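Local coordinates for protein tropomodulin TMD-1 (Caenorhabditis elegans, PDB 1PGV) that probably caps the pointed end of actin filaments, blocking their growth and shortening there, this chain being its C-terminal domain, at residues E73-A78 with R88-L93; E113-L118 with F131-Q136. All blocks are in the same frame, centred on the assembly; numbering follows the deposited sequence.

Interaction 1. Residues E73-A78 with R88-L93; sequences EKFSLA and RGLIEL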
ATOM      1  N   GLU A  73      -6.651  -4.747   8.301  1.00 20.30           N
ATOM      2  CA  GLU A  73      -7.208  -4.729   6.955  1.00 21.39           C
ATOM      3  C   GLU A  73      -6.980  -3.420   6.222  1.00 19.93           C
ATOM      4  O   GLU A  73      -6.913  -3.394   4.991  1.00 20.59           O
ATOM      5  CB  GLU A  73      -8.714  -5.011   7.014  1.00 22.76           C
ATOM      6  CG  GLU A  73      -9.052  -6.448   7.362  1.00 25.44           C
ATOM      7  CD  GLU A  73     -10.539  -6.667   7.571  1.00 29.72           C
ATOM      8  OE1 GLU A  73     -11.345  -5.878   7.033  1.00 31.26           O
ATOM      9  OE2 GLU A  73     -10.895  -7.640   8.264  1.00 31.63           O
ATOM     10  N   LYS A  74      -6.880  -2.329   6.971  1.00 20.09           N
ATOM     11  CA  LYS A  74      -6.666  -1.022   6.368  1.00 19.84           C
ATOM     12  C   LYS A  74      -5.623  -0.234   7.143  1.00 19.77           C
ATOM     13  O   LYS A  74      -5.697  -0.113   8.365  1.00 18.91           O
ATOM     14  CB  LYS A  74      -7.973  -0.231   6.321  1.00 21.90           C
ATOM     15  CG  LYS A  74      -9.079  -0.901   5.525  1.00 26.52           C
ATOM     16  CD  LYS A  74     -10.332  -0.034   5.493  1.00 31.80           C
ATOM     17  CE  LYS A  74     -11.447  -0.699   4.698  1.00 35.04           C
ATOM     18  NZ  LYS A  74     -12.652   0.176   4.608  1.00 38.37           N
ATOM     19  N   PHE A  75      -4.641   0.296   6.421  1.00 19.26           N
ATOM     20  CA  PHE A  75      -3.576   1.072   7.039  1.00 19.45           C
ATOM     21  C   PHE A  75      -3.390   2.318   6.187  1.00 18.93           C
ATOM     22  O   PHE A  75      -2.996   2.233   5.024  1.00 18.49           O
ATOM     23  CB  PHE A  75      -2.293   0.236   7.096  1.00 19.50           C
ATOM     24  CG  PHE A  75      -1.190   0.859   7.913  1.00 21.58           C
ATOM     25  CD1 PHE A  75      -1.475   1.803   8.896  1.00 23.50           C
ATOM     26  CD2 PHE A  75       0.133   0.470   7.723  1.00 22.98           C
ATOM     27  CE1 PHE A  75      -0.457   2.349   9.679  1.00 24.20           C
ATOM     28  CE2 PHE A  75       1.158   1.011   8.503  1.00 24.71           C
ATOM     29  CZ  PHE A  75       0.860   1.951   9.481  1.00 25.52           C
ATOM     30  N   SER A  76      -3.704   3.478   6.757  1.00 20.32           N
ATOM     31  CA  SER A  76      -3.596   4.726   6.016  1.00 20.58           C
ATOM     32  C   SER A  76      -2.673   5.720   6.709  1.00 21.32           C
ATOM     33  O   SER A  76      -2.828   6.007   7.899  1.00 19.73           O
ATOM     34  CB  SER A  76      -4.983   5.347   5.836  1.00 21.68           C
ATOM     35  OG  SER A  76      -4.952   6.406   4.896  0.50 23.68           O
ATOM     36  N   LEU A  77      -1.708   6.233   5.950  1.00 21.52           N
ATOM     37  CA  LEU A  77      -0.741   7.202   6.458  1.00 23.70           C
ATOM     38  C   LEU A  77      -0.637   8.353   5.470  1.00 23.11           C
ATOM     39  O   LEU A  77       0.454   8.875   5.224  1.00 24.55           O
ATOM     40  CB  LEU A  77       0.646   6.569   6.607  1.00 24.79           C
ATOM     41  CG  LEU A  77       0.809   5.180   7.216  1.00 26.70           C
ATOM     42  CD1 LEU A  77       0.376   4.124   6.205  1.00 26.19           C
ATOM     43  CD2 LEU A  77       2.274   4.969   7.597  1.00 26.90           C
ATOM     44  N   ALA A  78      -1.767   8.738   4.891  1.00 23.05           N
ATOM     45  CA  ALA A  78      -1.788   9.824   3.925  1.00 23.48           C
ATOM     46  C   ALA A  78      -1.460  11.154   4.588  1.00 23.92           C
ATOM     47  O   ALA A  78      -1.862  11.414   5.720  1.00 23.42           O
ATOM     48  CB  ALA A  78      -3.156   9.907   3.253  1.00 22.85           C
ATOM     49  N   ARG A  88      10.144   2.727   4.424  1.00 29.03           N
ATOM     50  CA  ARG A  88      10.845   1.515   4.009  1.00 28.67           C
ATOM     51  C   ARG A  88      10.307   0.273   4.717  1.00 26.60           C
ATOM     52  O   ARG A  88      10.258  -0.811   4.135  1.00 25.40           O
ATOM     53  CB  ARG A  88      12.345   1.650   4.288  1.00 32.76           C
ATOM     54  CG  ARG A  88      13.230   1.346   3.090  1.00 37.84           C
ATOM     55  CD  ARG A  88      14.073   2.558   2.710  1.00 40.90           C
ATOM     56  NE  ARG A  88      14.928   2.990   3.814  1.00 44.29           N
ATOM     57  CZ  ARG A  88      15.660   4.101   3.806  1.00 45.39           C
ATOM     58  NH1 ARG A  88      15.646   4.901   2.748  1.00 46.16           N
ATOM     59  NH2 ARG A  88      16.401   4.415   4.862  1.00 45.41           N
ATOM     60  N   GLY A  89       9.906   0.436   5.976  1.00 24.14           N
ATOM     61  CA  GLY A  89       9.388  -0.682   6.748  1.00 22.62           C
ATOM     62  C   GLY A  89       8.118  -1.282   6.171  1.00 21.88           C
ATOM     63  O   GLY A  89       7.747  -2.412   6.506  1.00 20.23           O
ATOM     64  N   LEU A  90       7.448  -0.528   5.305  1.00 19.19           N
ATOM     65  CA  LEU A  90       6.218  -1.005   4.681  1.00 19.79           C
ATOM     66  C   LEU A  90       6.493  -2.200   3.782  1.00 19.38           C
ATOM     67  O   LEU A  90       5.587  -2.979   3.472  1.00 18.34           O
ATOM     68  CB  LEU A  90       5.553   0.110   3.871  1.00 20.67           C
ATOM     69  CG  LEU A  90       4.914   1.236   4.688  1.00 20.94           C
ATOM     70  CD1 LEU A  90       4.279   2.241   3.748  1.00 21.17           C
ATOM     71  CD2 LEU A  90       3.869   0.658   5.642  1.00 22.30           C
ATOM     72  N   ILE A  91       7.743  -2.348   3.352  1.00 19.03           N
ATOM     73  CA  ILE A  91       8.085  -3.480   2.511  1.00 18.15           C
ATOM     74  C   ILE A  91       7.849  -4.774   3.284  1.00 17.62           C
ATOM     75  O   ILE A  91       7.218  -5.692   2.772  1.00 16.11           O
ATOM     76  CB  ILE A  91       9.562  -3.428   2.047  1.00 19.87           C
ATOM     77  CG1 ILE A  91       9.754  -2.249   1.090  1.00 20.06           C
ATOM     78  CG2 ILE A  91       9.937  -4.738   1.357  1.00 19.88           C
ATOM     79  CD1 ILE A  91      11.198  -2.014   0.670  1.00 24.60           C
ATOM     80  N   GLU A  92       8.347  -4.846   4.517  1.00 18.50           N
ATOM     81  CA  GLU A  92       8.169  -6.049   5.323  1.00 18.90           C
ATOM     82  C   GLU A  92       6.683  -6.293   5.592  1.00 19.24           C
ATOM     83  O   GLU A  92       6.202  -7.424   5.490  1.00 18.62           O
ATOM     84  CB  GLU A  92       8.901  -5.931   6.662  1.00 22.12           C
ATOM     85  CG  GLU A  92       8.999  -7.256   7.402  1.00 27.39           C
ATOM     86  CD  GLU A  92       9.473  -7.108   8.835  1.00 32.29           C
ATOM     87  OE1 GLU A  92      10.321  -6.230   9.098  1.00 33.86           O
ATOM     88  OE2 GLU A  92       9.007  -7.882   9.699  1.00 35.08           O
ATOM     89  N   LEU A  93       5.969  -5.226   5.931  1.00 19.35           N
ATOM     90  CA  LEU A  93       4.534  -5.328   6.217  1.00 18.99           C
ATOM     91  C   LEU A  93       3.767  -5.927   5.041  1.00 19.07           C
ATOM     92  O   LEU A  93       3.016  -6.898   5.197  1.00 18.93           O
ATOM     93  CB  LEU A  93       3.955  -3.949   6.540  1.00 19.70           C
ATOM     94  CG  LEU A  93       2.434  -3.933   6.741  1.00 19.53           C
ATOM     95  CD1 LEU A  93       2.082  -4.839   7.900  1.00 19.61           C
ATOM     96  CD2 LEU A  93       1.946  -2.517   6.993  1.00 20.76           C
TER
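F75, on the strand 74-76, faces the helical residues 90-93 across a gap spanned by side chains alone: the CA atoms of F75 and L90 are 10.3 Å apart, and no hydrogen bond links the two backbones. The CB of F75 points at the helix, and with CG anti to the backbone N (chi1 -171°) the ring reaches outward from the strand. Two leucines one turn apart receive it. L93 comes closest, its CD2 lying 3.6 Å from CD2 of F75, while the CD2 methyl of L90 stands 4.0 Å from CE2 of F75. Both methyls meet the ring obliquely on the side of its CD2 and CE2 atoms. Within the strand segment, L77 folds back so that its CD1 sits 3.7 Å above the plane of the F75 ring, over its centre, which probably helps to hold the ring's tilt. L62 and I63 of helix 56-66 also touch F75, and I63 touches L90, so the contact is buried between helices 56-66 and 90-96 and the sheet. This is the apolar interior of a leucine-rich-repeat-like domain, in which parallel strands and helices alternate along the chain and the strands' inward residues pack against the helices.

Interaction 2. Residues E113-L118 with F131-Q136; sequences ELLARL and FKADNQ
The beta-alpha-beta unit of strand 102-104, helix 112-121 and strand 130-132 is closed here, where L115 and L118 of the helix pack on F131, A133 and Q136 of the second strand and the loop after it. L115 approaches the loop through both methyls. Its CD2 lies 3.8 Å from CB of A133, and its CD1 lies 3.9 Å from CG of Q136, whose side chain it crosses at a slant. The helix comes nearest at this point, the CA atoms of L115 and A133 being 7.7 Å apart. One turn on, L118 offers its CB to the far end of the F131 ring, 3.9 Å from CZ of F131. The ring extends this far because CG of F131 is anti to the backbone N (chi1 179°).

Q136 is apolar toward the helix and polar toward the loops. Its chain bends at chi2 (-56°), bringing NE2 back to the O of A133 at 2.9 Å in a nearly straight bond. The acceptor lies in the amide plane of Q136, but NE2 stands well above the carbonyl plane of A133. NE2 also bonds to the O of V105, and OE1 accepts from the N of L110, so both ends of this buried amide are held. A leucine here would probably leave the O of A133 and the O of V105 without this donor and the N of L110 without its acceptor, setting the loops freer to shift. L115 also touches M149 of helix 143-155, L118 touches L90, I91 and I94 of helix 90-96, and backbone bonds tie K132 to L103 and F131 to G163, so the contact lies between helices 90-96 and 143-155, with strands 102-104 and 161-163 beside strand 130-132.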
ATOM      1  N   GLU A 113      11.121   5.247  -6.853  1.00 20.52           N
ATOM      2  CA  GLU A 113      11.817   3.981  -6.672  1.00 21.58           C
ATOM      3  C   GLU A 113      11.251   3.180  -5.506  1.00 20.48           C
ATOM      4  O   GLU A 113      11.085   1.966  -5.600  1.00 19.79           O
ATOM      5  CB  GLU A 113      13.313   4.220  -6.432  1.00 25.26           C
ATOM      6  CG  GLU A 113      14.048   4.893  -7.588  1.00 31.49           C
ATOM      7  CD  GLU A 113      13.491   6.264  -7.928  1.00 33.04           C
ATOM      8  OE1 GLU A 113      13.293   7.082  -7.005  1.00 31.39           O
ATOM      9  OE2 GLU A 113      13.258   6.525  -9.125  1.00 37.70           O
ATOM     10  N   LEU A 114      10.966   3.854  -4.397  1.00 19.26           N
ATOM     11  CA  LEU A 114      10.424   3.149  -3.244  1.00 19.53           C
ATOM     12  C   LEU A 114       9.014   2.654  -3.563  1.00 18.44           C
ATOM     13  O   LEU A 114       8.661   1.524  -3.227  1.00 19.03           O
ATOM     14  CB  LEU A 114      10.396   4.050  -2.011  1.00 20.31           C
ATOM     15  CG  LEU A 114       9.841   3.370  -0.753  1.00 23.17           C
ATOM     16  CD1 LEU A 114      10.570   2.059  -0.499  1.00 21.91           C
ATOM     17  CD2 LEU A 114       9.982   4.304   0.434  1.00 24.95           C
ATOM     18  N   LEU A 115       8.222   3.497  -4.217  1.00 16.51           N
ATOM     19  CA  LEU A 115       6.857   3.120  -4.587  1.00 15.80           C
ATOM     20  C   LEU A 115       6.873   1.879  -5.470  1.00 15.41           C
ATOM     21  O   LEU A 115       6.033   0.994  -5.327  1.00 15.24           O
ATOM     22  CB  LEU A 115       6.158   4.268  -5.314  1.00 15.98           C
ATOM     23  CG  LEU A 115       5.861   5.494  -4.446  1.00 16.35           C
ATOM     24  CD1 LEU A 115       5.082   6.522  -5.259  1.00 17.86           C
ATOM     25  CD2 LEU A 115       5.062   5.064  -3.209  1.00 17.63           C
ATOM     26  N   ALA A 116       7.836   1.812  -6.388  1.00 15.06           N
ATOM     27  CA  ALA A 116       7.947   0.654  -7.257  1.00 16.07           C
ATOM     28  C   ALA A 116       8.227  -0.588  -6.415  1.00 15.76           C
ATOM     29  O   ALA A 116       7.678  -1.657  -6.671  1.00 15.13           O
ATOM     30  CB  ALA A 116       9.072   0.862  -8.288  1.00 16.91           C
ATOM     31  N   ARG A 117       9.088  -0.456  -5.410  1.00 16.31           N
ATOM     32  CA  ARG A 117       9.402  -1.595  -4.561  1.00 17.48           C
ATOM     33  C   ARG A 117       8.172  -2.009  -3.746  1.00 17.19           C
ATOM     34  O   ARG A 117       7.909  -3.197  -3.575  1.00 17.18           O
ATOM     35  CB  ARG A 117      10.560  -1.260  -3.622  1.00 20.03           C
ATOM     36  CG  ARG A 117      11.883  -1.024  -4.343  1.00 24.79           C
ATOM     37  CD  ARG A 117      12.971  -0.621  -3.356  1.00 30.85           C
ATOM     38  NE  ARG A 117      13.240  -1.684  -2.393  1.00 36.25           N
ATOM     39  CZ  ARG A 117      13.850  -1.500  -1.226  1.00 39.27           C
ATOM     40  NH1 ARG A 117      14.258  -0.288  -0.870  1.00 40.34           N
ATOM     41  NH2 ARG A 117      14.053  -2.531  -0.415  1.00 40.97           N
ATOM     42  N   LEU A 118       7.419  -1.029  -3.256  1.00 16.92           N
ATOM     43  CA  LEU A 118       6.222  -1.338  -2.471  1.00 15.76           C
ATOM     44  C   LEU A 118       5.206  -2.111  -3.320  1.00 14.98           C
ATOM     45  O   LEU A 118       4.640  -3.112  -2.868  1.00 14.92           O
ATOM     46  CB  LEU A 118       5.582  -0.055  -1.931  1.00 17.30           C
ATOM     47  CG  LEU A 118       6.422   0.775  -0.950  1.00 17.86           C
ATOM     48  CD1 LEU A 118       5.634   2.009  -0.542  1.00 19.32           C
ATOM     49  CD2 LEU A 118       6.801  -0.057   0.266  1.00 16.54           C
ATOM     50  N   PHE A 131      -4.185   0.202  -3.387  1.00 15.59           N
ATOM     51  CA  PHE A 131      -2.883   0.789  -3.068  1.00 16.41           C
ATOM     52  C   PHE A 131      -2.901   2.219  -3.604  1.00 17.10           C
ATOM     53  O   PHE A 131      -2.910   2.425  -4.809  1.00 19.20           O
ATOM     54  CB  PHE A 131      -1.770  -0.033  -3.742  1.00 17.63           C
ATOM     55  CG  PHE A 131      -0.382   0.493  -3.492  1.00 21.24           C
ATOM     56  CD1 PHE A 131       0.129   1.534  -4.256  1.00 19.69           C
ATOM     57  CD2 PHE A 131       0.407  -0.048  -2.480  1.00 24.22           C
ATOM     58  CE1 PHE A 131       1.414   2.034  -4.016  1.00 21.39           C
ATOM     59  CE2 PHE A 131       1.692   0.445  -2.231  1.00 25.60           C
ATOM     60  CZ  PHE A 131       2.193   1.491  -3.004  1.00 25.51           C
ATOM     61  N   LYS A 132      -2.933   3.202  -2.713  1.00 17.57           N
ATOM     62  CA  LYS A 132      -2.975   4.592  -3.145  1.00 20.37           C
ATOM     63  C   LYS A 132      -1.685   5.284  -2.739  1.00 19.22           C
ATOM     64  O   LYS A 132      -1.261   5.189  -1.592  1.00 19.59           O
ATOM     65  CB  LYS A 132      -4.170   5.314  -2.514  1.00 22.79           C
ATOM     66  CG  LYS A 132      -4.662   6.521  -3.329  0.50 25.11           C
ATOM     67  CD  LYS A 132      -3.555   7.515  -3.655  0.50 25.84           C
ATOM     68  CE  LYS A 132      -4.064   8.657  -4.513  0.50 25.99           C
ATOM     69  NZ  LYS A 132      -4.658   8.198  -5.803  0.50 26.97           N
ATOM     70  N   ALA A 133      -1.076   5.992  -3.681  1.00 19.36           N
ATOM     71  CA  ALA A 133       0.180   6.675  -3.404  1.00 19.19           C
ATOM     72  C   ALA A 133       0.403   7.886  -4.299  1.00 20.17           C
ATOM     73  O   ALA A 133       1.546   8.307  -4.500  1.00 20.40           O
ATOM     74  CB  ALA A 133       1.330   5.697  -3.570  1.00 18.04           C
ATOM     75  N   ASP A 134      -0.675   8.460  -4.822  1.00 20.90           N
ATOM     76  CA  ASP A 134      -0.534   9.606  -5.712  1.00 24.34           C
ATOM     77  C   ASP A 134      -0.210  10.894  -4.967  1.00 24.16           C
ATOM     78  O   ASP A 134      -0.291  10.962  -3.742  1.00 23.65           O
ATOM     79  CB  ASP A 134      -1.810   9.814  -6.528  1.00 26.32           C
ATOM     80  CG  ASP A 134      -1.527  10.279  -7.951  1.00 30.13           C
ATOM     81  OD1 ASP A 134      -0.516  10.987  -8.175  1.00 30.27           O
ATOM     82  OD2 ASP A 134      -2.328   9.943  -8.849  1.00 30.71           O
ATOM     83  N   ASN A 135       0.172  11.908  -5.736  1.00 25.13           N
ATOM     84  CA  ASN A 135       0.494  13.225  -5.204  1.00 26.67           C
ATOM     85  C   ASN A 135       1.685  13.304  -4.262  1.00 25.13           C
ATOM     86  O   ASN A 135       1.640  14.037  -3.272  1.00 23.67           O
ATOM     87  CB  ASN A 135      -0.733  13.824  -4.515  1.00 28.32           C
ATOM     88  CG  ASN A 135      -1.878  14.052  -5.476  1.00 31.70           C
ATOM     89  OD1 ASN A 135      -1.721  14.718  -6.504  1.00 35.17           O
ATOM     90  ND2 ASN A 135      -3.042  13.501  -5.151  1.00 35.90           N
ATOM     91  N   GLN A 136       2.742  12.552  -4.553  1.00 23.11           N
ATOM     92  CA  GLN A 136       3.940  12.623  -3.722  1.00 23.13           C
ATOM     93  C   GLN A 136       4.595  13.935  -4.143  1.00 24.21           C
ATOM     94  O   GLN A 136       4.232  14.499  -5.180  1.00 23.83           O
ATOM     95  CB  GLN A 136       4.897  11.463  -4.011  1.00 22.29           C
ATOM     96  CG  GLN A 136       4.356  10.065  -3.698  1.00 21.06           C
ATOM     97  CD  GLN A 136       3.901   9.908  -2.257  1.00 22.40           C
ATOM     98  OE1 GLN A 136       4.581  10.338  -1.325  1.00 19.95           O
ATOM     99  NE2 GLN A 136       2.750   9.273  -2.069  1.00 21.57           N
TER

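Interactions 1 and 2 follow one another along the chain, and their centres lie 11 Å apart. Each sets a helix against the same parallel sheet, but in different ways: the helix of 88-93 comes after the strand it meets, whereas that of 113-118 comes before its strand. The two helical segments touch directly. CD2 of L118 lies 3.8 Å from CB of L90 and equally far from CG1 of I91. L90 and L118 thus each serve a strand-borne phenylalanine, F75 and F131 respectively, while touching each other, which probably joins the two contacts into one apolar layer between the sheet and its helices.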